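Local coordinates for serine-rich secreted cell wall anchored (LPXTG-motif ) protein (Lactobacillus reuteri ATCC 53608, PDB 5NXK), which probably acts as a surface adhesin, a beta-solenoid of the pectate lyase-like type through which the bacterium is thought to hold on to the gut of its host, at residues I61-R66 with G96-T101; A149-H152 with G157-T160. All blocks are in the same frame, centred on the assembly; numbering follows the deposited sequence.

Contact 1: residues I61-R66 with G96-T101; sequences IILNNR and GVDTVT
Leu-63 and Asp-98 meet inside the beta-solenoid, where strand 61-63 faces strand 97-102 across the interior. The two strands belong to different parallel sheets. The closest pair of CA atoms, Leu-63 CA and Asp-98 CA, is 7.3 Å apart, so side chains make the contact.

The side chains of Leu-63 and Asp-98 run alongside each other in opposite directions. Leu-63 CD1 lies 3.7 Å from Asp-98 CG, and Leu-63 CB lies 3.7 Å from Asp-98 OD1. Asp-98 CG is anti to its carbonyl carbon (chi1 -66°), which brings the carboxylate beside Leu-63 CB and CD1. Leu-63 CD1 also reaches Val-100 CG2 at 4.2 Å, a looser apolar contact.

The polar link runs through water. Asn-65 ND2 donates to water 1 at 3.0 Å. Water 1 lies 3.0 Å from Val-97 O, to which it can donate, though it has other acceptors within range. Asn-65 ND2 also bonds Gly-39 O.

The carboxylate has its strong partners outside the two segments. Asp-98 OD2 forms a salt bridge with Lys-122 NZ, and Asp-98 OD1 is hydrogen-bonded to Ser-94 OG. Ser-94 OG also takes part in a bond with Asn-65 N.

The result is a buried carboxylate met by a lysine and a hydroxyl. Its charge is probably offset by Lys-122, while Leu-63 packs beside it without a polar bond.

Contact 2: residues A149-H152 with G157-T160; sequences AFSH and GDKT
Thr-160 packs against Ala-149, Phe-150 and Ser-151 in a short antiparallel hairpin. Its CB lies 3.4 Å from Phe-150 O and 4.0 Å from Ala-149 CB. From there the side chain forks. CG2 is anti to the carbonyl carbon and is near both Phe-150 O (3.6 Å) and Ser-151 CB (3.8 Å). The other branch, OG1 (chi1 55°), is hydrogen-bonded to the backbone N of Asp-185.

Ser-151 and Thr-160 are a non-hydrogen-bonded pair, with their side chains on the same face. The next pair, His-152 with Lys-159, is hydrogen-bonded. His-152 N gives a bond of 2.9 Å to Lys-159 O, and Lys-159 N returns one of 2.9 Å to His-152 O. The second is the straighter, at 169° against 156°. Thr-160 CA adds a CA-H...O contact of 3.1 Å to Phe-150 O. Beside the pair, Ser-151 OG touches Asp-158 CB at 3.5 Å.

The hairpin lies on the surface of the solenoid. Strand 186-191 meets the face of His-152 and Lys-159: the His-152 ring meets Trp-189, and Lys-159 touches Ile-186. Lys-159 NZ also forms a salt bridge with Glu-220. Phe-150 sets its ring edge-to-face with Trp-114 of strand 113-115.

How the contacts relate
Contact 1 is core and contact 2 is surface. Their centres are 22 Å apart and their nearest atoms about 13 Å, so they do not touch. They share no strand. Contact 1 joins two parallel sheets across the interior of the solenoid and is made by side chains, with a water between the segments. Contact 2 joins neighbouring strands of one small antiparallel hairpin and relies on backbone bonds. Charge is handled differently too. The buried carboxylate in 96-101 pairs with a lysine outside the segments, whereas the lysine in 157-160 pairs from a partly exposed place. Along the chain, contact 1 is complete before contact 2 begins.

Contact 1: residues I61-R66 with G96-T101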
ATOM      1  N   ILE A  61       5.486 -12.593   4.145  1.00 31.83           N
ATOM      2  CA  ILE A  61       6.162 -12.974   2.913  1.00 32.33           C
ATOM      3  C   ILE A  61       7.187 -11.904   2.563  1.00 32.67           C
ATOM      4  O   ILE A  61       6.854 -10.723   2.496  1.00 33.08           O
ATOM      5  CB  ILE A  61       5.167 -13.159   1.760  1.00 35.26           C
ATOM      6  CG1 ILE A  61       4.215 -14.305   2.086  1.00 32.34           C
ATOM      7  CG2 ILE A  61       5.902 -13.395   0.440  1.00 36.02           C
ATOM      8  CD1 ILE A  61       3.120 -14.506   1.072  1.00 35.12           C
ATOM      9  N   ILE A  62       8.433 -12.318   2.351  1.00 23.46           N
ATOM     10  CA  ILE A  62       9.480 -11.402   1.947  1.00 29.85           C
ATOM     11  C   ILE A  62       9.944 -11.688   0.524  1.00 32.70           C
ATOM     12  O   ILE A  62      10.480 -12.750   0.254  1.00 31.37           O
ATOM     13  CB  ILE A  62      10.694 -11.488   2.879  1.00 31.92           C
ATOM     14  CG1 ILE A  62      10.255 -11.376   4.346  1.00 36.53           C
ATOM     15  CG2 ILE A  62      11.744 -10.445   2.480  1.00 30.13           C
ATOM     16  CD1 ILE A  62      11.392 -11.449   5.337  1.00 36.78           C
ATOM     17  N   LEU A  63       9.736 -10.729  -0.370  1.00 28.92           N
ATOM     18  CA  LEU A  63      10.242 -10.793  -1.740  1.00 26.64           C
ATOM     19  C   LEU A  63      11.661 -10.257  -1.678  1.00 27.16           C
ATOM     20  O   LEU A  63      11.885  -9.147  -1.188  1.00 27.49           O
ATOM     21  CB  LEU A  63       9.377  -9.961  -2.691  1.00 29.14           C
ATOM     22  CG  LEU A  63       7.859 -10.205  -2.618  1.00 31.21           C
ATOM     23  CD1 LEU A  63       7.106  -9.373  -3.662  1.00 32.27           C
ATOM     24  CD2 LEU A  63       7.516 -11.682  -2.755  1.00 29.99           C
ATOM     25  N   ASN A  64      12.634 -11.042  -2.121  1.00 27.77           N
ATOM     26  CA  ASN A  64      14.021 -10.650  -1.905  1.00 27.52           C
ATOM     27  C   ASN A  64      14.989 -11.112  -2.994  1.00 32.24           C
ATOM     28  O   ASN A  64      16.101 -11.543  -2.688  1.00 32.62           O
ATOM     29  CB  ASN A  64      14.476 -11.167  -0.533  1.00 29.74           C
ATOM     30  CG  ASN A  64      15.555 -10.297   0.097  1.00 38.14           C
ATOM     31  OD1 ASN A  64      16.002  -9.306  -0.485  1.00 36.70           O
ATOM     32  ND2 ASN A  64      15.955 -10.651   1.313  1.00 44.58           N
ATOM     33  N   ASN A  65      14.572 -11.028  -4.257  1.00 29.95           N
ATOM     34  CA  ASN A  65      15.491 -11.313  -5.360  1.00 29.83           C
ATOM     35  C   ASN A  65      16.694 -10.394  -5.280  1.00 32.04           C
ATOM     36  O   ASN A  65      16.568  -9.205  -4.977  1.00 30.31           O
ATOM     37  CB  ASN A  65      14.789 -11.166  -6.710  1.00 24.67           C
ATOM     38  CG  ASN A  65      13.987 -12.396  -7.076  1.00 28.98           C
ATOM     39  OD1 ASN A  65      14.284 -13.492  -6.607  1.00 32.66           O
ATOM     40  ND2 ASN A  65      12.974 -12.228  -7.918  1.00 27.44           N
ATOM     41  N   ARG A  66      17.868 -10.940  -5.573  1.00 32.44           N
ATOM     42  CA  ARG A  66      19.086 -10.151  -5.477  1.00 39.27           C
ATOM     43  C   ARG A  66      19.409  -9.524  -6.827  1.00 38.02           C
ATOM     44  O   ARG A  66      20.019  -8.447  -6.894  1.00 33.92           O
ATOM     45  CB  ARG A  66      20.232 -11.027  -4.966  1.00 55.46           C
ATOM     46  CG  ARG A  66      21.527 -10.296  -4.653  1.00 74.10           C
ATOM     47  CD  ARG A  66      22.699 -11.234  -4.698  1.00 86.58           C
ATOM     48  NE  ARG A  66      23.911 -10.608  -5.243  1.00 92.65           N
ATOM     49  CZ  ARG A  66      24.178 -10.443  -6.537  1.00 96.30           C
ATOM     50  NH1 ARG A  66      23.270 -10.785  -7.426  1.00 98.57           N
ATOM     51  NH2 ARG A  66      25.296  -9.826  -6.929  1.00 94.40           N
ATOM     52  N   GLY A  96      15.050  -5.826  -7.905  1.00 21.03           N
ATOM     53  CA  GLY A  96      14.346  -5.528  -9.140  1.00 24.52           C
ATOM     54  C   GLY A  96      12.862  -5.266  -8.917  1.00 29.43           C
ATOM     55  O   GLY A  96      12.462  -4.727  -7.881  1.00 30.97           O
ATOM     56  N   VAL A  97      12.045  -5.668  -9.885  1.00 22.80           N
ATOM     57  CA  VAL A  97      10.613  -5.377  -9.877  1.00 28.19           C
ATOM     58  C   VAL A  97       9.806  -6.359  -9.012  1.00 27.28           C
ATOM     59  O   VAL A  97       9.893  -7.582  -9.199  1.00 31.20           O
ATOM     60  CB  VAL A  97      10.046  -5.398 -11.325  1.00 25.67           C
ATOM     61  CG1 VAL A  97       8.527  -5.222 -11.320  1.00 28.23           C
ATOM     62  CG2 VAL A  97      10.716  -4.316 -12.176  1.00 25.43           C
ATOM     63  N   ASP A  98       9.026  -5.805  -8.077  1.00 22.41           N
ATOM     64  CA  ASP A  98       8.027  -6.546  -7.300  1.00 21.74           C
ATOM     65  C   ASP A  98       6.667  -5.912  -7.544  1.00 25.72           C
ATOM     66  O   ASP A  98       6.516  -4.691  -7.432  1.00 23.73           O
ATOM     67  CB  ASP A  98       8.290  -6.495  -5.794  1.00 22.23           C
ATOM     68  CG  ASP A  98       9.549  -7.210  -5.382  1.00 26.26           C
ATOM     69  OD1 ASP A  98       9.841  -8.289  -5.934  1.00 30.24           O
ATOM     70  OD2 ASP A  98      10.241  -6.676  -4.494  1.00 27.94           O
ATOM     71  N   THR A  99       5.684  -6.741  -7.842  1.00 25.14           N
ATOM     72  CA  THR A  99       4.312  -6.299  -7.997  1.00 30.03           C
ATOM     73  C   THR A  99       3.432  -7.181  -7.121  1.00 31.10           C
ATOM     74  O   THR A  99       3.522  -8.398  -7.201  1.00 29.67           O
ATOM     75  CB  THR A  99       3.876  -6.373  -9.465  1.00 27.57           C
ATOM     76  OG1 THR A  99       4.717  -5.502 -10.242  1.00 31.21           O
ATOM     77  CG2 THR A  99       2.419  -5.946  -9.620  1.00 30.94           C
ATOM     78  N   VAL A 100       2.627  -6.558  -6.257  1.00 24.92           N
ATOM     79  CA  VAL A 100       1.717  -7.268  -5.369  1.00 19.06           C
ATOM     80  C   VAL A 100       0.287  -6.855  -5.712  1.00 25.28           C
ATOM     81  O   VAL A 100      -0.026  -5.657  -5.888  1.00 23.74           O
ATOM     82  CB  VAL A 100       2.005  -6.967  -3.875  1.00 23.25           C
ATOM     83  CG1 VAL A 100       0.947  -7.611  -2.982  1.00 21.04           C
ATOM     84  CG2 VAL A 100       3.423  -7.426  -3.481  1.00 23.28           C
ATOM     85  N   THR A 101      -0.586  -7.840  -5.827  1.00 26.39           N
ATOM     86  CA  THR A 101      -1.984  -7.589  -6.114  1.00 29.66           C
ATOM     87  C   THR A 101      -2.845  -8.219  -5.038  1.00 26.58           C
ATOM     88  O   THR A 101      -2.737  -9.417  -4.775  1.00 28.27           O
ATOM     89  CB  THR A 101      -2.370  -8.144  -7.496  1.00 28.14           C
ATOM     90  OG1 THR A 101      -1.611  -7.460  -8.489  1.00 31.00           O
ATOM     91  CG2 THR A 101      -3.863  -7.946  -7.778  1.00 26.32           C
TER
HETATM   92  O   HOH W   1      11.879  -9.446  -8.048  1.00 30.50           O

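Contact 2: residues A149-H152 with G157-T160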
ATOM      1  N   ALA A 149       4.602  -0.620  13.631  1.00 33.43           N
ATOM      2  CA  ALA A 149       4.397   0.188  12.446  1.00 33.39           C
ATOM      3  C   ALA A 149       5.736   0.715  11.997  1.00 35.60           C
ATOM      4  O   ALA A 149       6.564   1.094  12.834  1.00 32.38           O
ATOM      5  CB  ALA A 149       3.438   1.329  12.730  1.00 34.81           C
ATOM      6  N   PHE A 150       5.956   0.725  10.683  1.00 31.91           N
ATOM      7  CA  PHE A 150       7.159   1.323  10.134  1.00 24.42           C
ATOM      8  C   PHE A 150       7.126   2.830  10.309  1.00 26.01           C
ATOM      9  O   PHE A 150       6.115   3.472  10.047  1.00 27.10           O
ATOM     10  CB  PHE A 150       7.324   0.978   8.652  1.00 28.81           C
ATOM     11  CG  PHE A 150       8.499   1.656   8.015  1.00 30.00           C
ATOM     12  CD1 PHE A 150       9.787   1.251   8.315  1.00 33.66           C
ATOM     13  CD2 PHE A 150       8.317   2.721   7.139  1.00 27.08           C
ATOM     14  CE1 PHE A 150      10.881   1.890   7.743  1.00 34.66           C
ATOM     15  CE2 PHE A 150       9.405   3.357   6.556  1.00 31.27           C
ATOM     16  CZ  PHE A 150      10.691   2.941   6.863  1.00 30.40           C
ATOM     17  N   SER A 151       8.243   3.381  10.763  1.00 27.00           N
ATOM     18  CA  SER A 151       8.386   4.811  10.993  1.00 32.43           C
ATOM     19  C   SER A 151       9.554   5.365  10.180  1.00 33.71           C
ATOM     20  O   SER A 151      10.572   4.691  10.009  1.00 31.93           O
ATOM     21  CB  SER A 151       8.599   5.091  12.483  1.00 34.61           C
ATOM     22  OG  SER A 151       8.765   6.480  12.698  1.00 42.06           O
ATOM     23  N   HIS A 152       9.418   6.591   9.693  1.00 25.75           N
ATOM     24  CA  HIS A 152      10.464   7.185   8.874  1.00 24.49           C
ATOM     25  C   HIS A 152      10.485   8.696   9.071  1.00 27.42           C
ATOM     26  O   HIS A 152       9.445   9.313   9.333  1.00 31.06           O
ATOM     27  CB  HIS A 152      10.260   6.790   7.406  1.00 26.31           C
ATOM     28  CG  HIS A 152      11.367   7.227   6.497  1.00 34.11           C
ATOM     29  ND1 HIS A 152      12.609   6.628   6.492  1.00 36.56           N
ATOM     30  CD2 HIS A 152      11.394   8.154   5.510  1.00 36.54           C
ATOM     31  CE1 HIS A 152      13.367   7.200   5.573  1.00 38.15           C
ATOM     32  NE2 HIS A 152      12.652   8.126   4.960  1.00 34.38           N
ATOM     33  N   GLY A 157       9.055  15.724  11.622  1.00 40.53           N
ATOM     34  CA  GLY A 157       9.176  14.673  12.613  1.00 44.27           C
ATOM     35  C   GLY A 157       8.886  13.312  12.007  1.00 37.10           C
ATOM     36  O   GLY A 157       8.449  13.226  10.856  1.00 38.92           O
ATOM     37  N   ASP A 158       9.129  12.261  12.782  1.00 32.25           N
ATOM     38  CA  ASP A 158       8.944  10.887  12.322  1.00 32.18           C
ATOM     39  C   ASP A 158       7.476  10.595  12.120  1.00 34.45           C
ATOM     40  O   ASP A 158       6.649  10.991  12.938  1.00 36.70           O
ATOM     41  CB  ASP A 158       9.515   9.882  13.328  1.00 38.55           C
ATOM     42  CG  ASP A 158      11.032   9.891  13.388  1.00 47.77           C
ATOM     43  OD1 ASP A 158      11.673  10.523  12.522  1.00 49.46           O
ATOM     44  OD2 ASP A 158      11.583   9.247  14.306  1.00 57.30           O
ATOM     45  N   LYS A 159       7.148   9.888  11.044  1.00 32.43           N
ATOM     46  CA  LYS A 159       5.763   9.505  10.799  1.00 34.27           C
ATOM     47  C   LYS A 159       5.694   8.017  10.526  1.00 25.54           C
ATOM     48  O   LYS A 159       6.613   7.448   9.953  1.00 28.32           O
ATOM     49  CB  LYS A 159       5.164  10.281   9.610  1.00 35.78           C
ATOM     50  CG  LYS A 159       5.251  11.800   9.705  1.00 35.78           C
ATOM     51  CD  LYS A 159       4.378  12.366  10.822  1.00 35.39           C
ATOM     52  CE  LYS A 159       4.595  13.873  10.954  1.00 34.80           C
ATOM     53  NZ  LYS A 159       3.787  14.485  12.056  1.00 32.11           N
ATOM     54  N   THR A 160       4.592   7.395  10.932  1.00 24.47           N
ATOM     55  CA  THR A 160       4.338   5.991  10.643  1.00 24.40           C
ATOM     56  C   THR A 160       3.330   5.914   9.516  1.00 28.25           C
ATOM     57  O   THR A 160       2.623   6.889   9.249  1.00 24.57           O
ATOM     58  CB  THR A 160       3.789   5.246  11.855  1.00 29.62           C
ATOM     59  OG1 THR A 160       2.617   5.922  12.336  1.00 31.31           O
ATOM     60  CG2 THR A 160       4.835   5.181  12.964  1.00 31.16           C
TER